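Local coordinates for protein circadian oscillation regulator (Nostoc sp., PDB 1R5Q) that probably stimulates autophosphorylation of the clock protein KaiC as part of the cyanobacterial KaiABC circadian oscillator, at residues A[13-18]-A[58-63]. Residues are numbered along the deposited sequence; the frame is centred on the assembly and turned at random.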
# COMPACT_ATOMS: atom_id res chain seq x y z
N GLN A 13 -5.44 -8.80 -3.65
CA GLN A 13 -5.49 -7.83 -4.74
C GLN A 13 -4.82 -6.53 -4.26
O GLN A 13 -4.05 -5.91 -5.00
CB GLN A 13 -6.95 -7.55 -5.14
CG GLN A 13 -7.65 -8.74 -5.84
CD GLN A 13 -9.11 -8.46 -6.20
OE1 GLN A 13 -9.75 -9.27 -6.88
NE2 GLN A 13 -9.64 -7.32 -5.75
N LEU A 14 -5.11 -6.12 -3.03
CA LEU A 14 -4.52 -4.90 -2.48
C LEU A 14 -3.01 -5.03 -2.38
O LEU A 14 -2.29 -4.09 -2.67
CB LEU A 14 -5.12 -4.60 -1.10
CG LEU A 14 -6.58 -4.15 -1.20
CD1 LEU A 14 -7.18 -4.05 0.20
CD2 LEU A 14 -6.65 -2.83 -1.93
N LYS A 15 -2.53 -6.19 -1.95
CA LYS A 15 -1.09 -6.42 -1.86
C LYS A 15 -0.49 -6.28 -3.28
O LYS A 15 0.55 -5.64 -3.48
CB LYS A 15 -0.82 -7.81 -1.28
CG LYS A 15 0.64 -8.21 -1.26
CD LYS A 15 0.91 -9.32 -0.25
CE LYS A 15 2.37 -9.79 -0.30
NZ LYS A 15 2.69 -10.76 0.79
N SER A 16 -1.16 -6.88 -4.26
CA SER A 16 -0.70 -6.80 -5.63
C SER A 16 -0.63 -5.34 -6.07
O SER A 16 0.35 -4.92 -6.68
CB SER A 16 -1.63 -7.59 -6.57
OG SER A 16 -1.45 -7.17 -7.91
N ASP A 17 -1.67 -4.57 -5.76
CA ASP A 17 -1.72 -3.16 -6.14
C ASP A 17 -0.60 -2.33 -5.49
O ASP A 17 -0.00 -1.46 -6.13
CB ASP A 17 -3.08 -2.56 -5.76
CG ASP A 17 -4.25 -3.17 -6.55
OD1 ASP A 17 -5.40 -2.97 -6.14
OD2 ASP A 17 -4.03 -3.84 -7.59
N TYR A 18 -0.35 -2.62 -4.21
CA TYR A 18 0.66 -1.91 -3.43
C TYR A 18 2.04 -2.25 -3.97
O TYR A 18 2.92 -1.39 -3.99
CB TYR A 18 0.59 -2.31 -1.95
CG TYR A 18 1.38 -1.40 -1.02
CD1 TYR A 18 0.93 -0.12 -0.71
CD2 TYR A 18 2.62 -1.81 -0.50
CE1 TYR A 18 1.69 0.75 0.10
CE2 TYR A 18 3.38 -0.95 0.30
CZ TYR A 18 2.90 0.33 0.60
OH TYR A 18 3.63 1.18 1.40
N MET A 58 5.56 -4.47 4.71
CA MET A 58 6.66 -5.31 5.17
C MET A 58 6.79 -6.62 4.39
O MET A 58 7.89 -7.08 4.09
CB MET A 58 6.49 -5.62 6.66
CG MET A 58 6.56 -4.38 7.54
SD MET A 58 7.96 -3.30 7.11
CE MET A 58 9.35 -4.20 7.92
N GLU A 59 5.66 -7.24 4.06
CA GLU A 59 5.71 -8.49 3.32
C GLU A 59 6.33 -8.28 1.94
O GLU A 59 7.13 -9.10 1.49
CB GLU A 59 4.30 -9.07 3.18
CG GLU A 59 3.70 -9.55 4.49
CD GLU A 59 2.39 -10.29 4.29
OE1 GLU A 59 1.95 -10.45 3.12
OE2 GLU A 59 1.79 -10.70 5.31
N LEU A 60 5.94 -7.19 1.28
CA LEU A 60 6.47 -6.90 -0.05
C LEU A 60 7.95 -6.55 0.05
O LEU A 60 8.73 -6.89 -0.86
CB LEU A 60 5.66 -5.78 -0.70
CG LEU A 60 4.27 -6.28 -1.12
CD1 LEU A 60 3.33 -5.11 -1.41
CD2 LEU A 60 4.42 -7.18 -2.36
N ILE A 61 8.34 -5.89 1.13
CA ILE A 61 9.75 -5.53 1.31
C ILE A 61 10.55 -6.84 1.43
O ILE A 61 11.64 -6.95 0.87
CB ILE A 61 9.97 -4.66 2.57
CG1 ILE A 61 9.37 -3.26 2.37
CG2 ILE A 61 11.45 -4.53 2.88
CD1 ILE A 61 9.83 -2.53 1.13
N ASP A 62 9.99 -7.83 2.14
CA ASP A 62 10.68 -9.11 2.29
C ASP A 62 10.84 -9.81 0.95
O ASP A 62 11.92 -10.34 0.65
CB ASP A 62 9.94 -10.04 3.26
CG ASP A 62 10.24 -9.72 4.72
OD1 ASP A 62 11.21 -8.98 4.98
OD2 ASP A 62 9.50 -10.21 5.61
N GLU A 63 9.77 -9.82 0.16
CA GLU A 63 9.77 -10.41 -1.17
C GLU A 63 10.83 -9.73 -2.03
O GLU A 63 11.63 -10.41 -2.67
CB GLU A 63 8.39 -10.27 -1.83
CG GLU A 63 7.38 -11.29 -1.33
CD GLU A 63 5.94 -11.01 -1.77
OE1 GLU A 63 5.73 -10.50 -2.91
OE2 GLU A 63 5.03 -11.31 -0.97
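Helical segments 13-18 and 58-63 cross at -59°, their axes 10.6 Å apart at closest approach, with Lys-15 facing Leu-60. Lys-15 reaches over Leu-60 as a chain extended beyond CG. With chi1 at 174°, CG swings opposite the backbone N and beside the carbonyl carbon, and the chain carries the ammonium group to the second segment. There NZ bridges two glutamates one helical turn apart. Lys-15 NZ makes a salt bridge to Glu-59 OE1 at 2.5 Å, so short that the length is doubtful as a measure of strength. Lys-15 NZ makes a weak one to Glu-63 OE2, at 3.0 Å. Glu-59 meets the lysine chain nearly at right angles, whereas Glu-63 comes from the opposite direction. The contact joins helix 8-24 to helix 50-67 within the four-helix KaiA C-terminal domain. Beneath the charges, Leu-60 runs past the lysine, its CD2 3.9 Å from Lys-15 CE. Leu-60 CD1 lies at the ring edge of Tyr-18, in its plane, 3.5 Å from Tyr-18 CD2. An alanine replacing Lys-15 would probably leave Glu-59 without its cationic mate and uncover one side of Leu-60. Glu-63 also pairs through OE1 with Arg-19, while Tyr-18 OH is hydrogen-bonded to His-57 ND1.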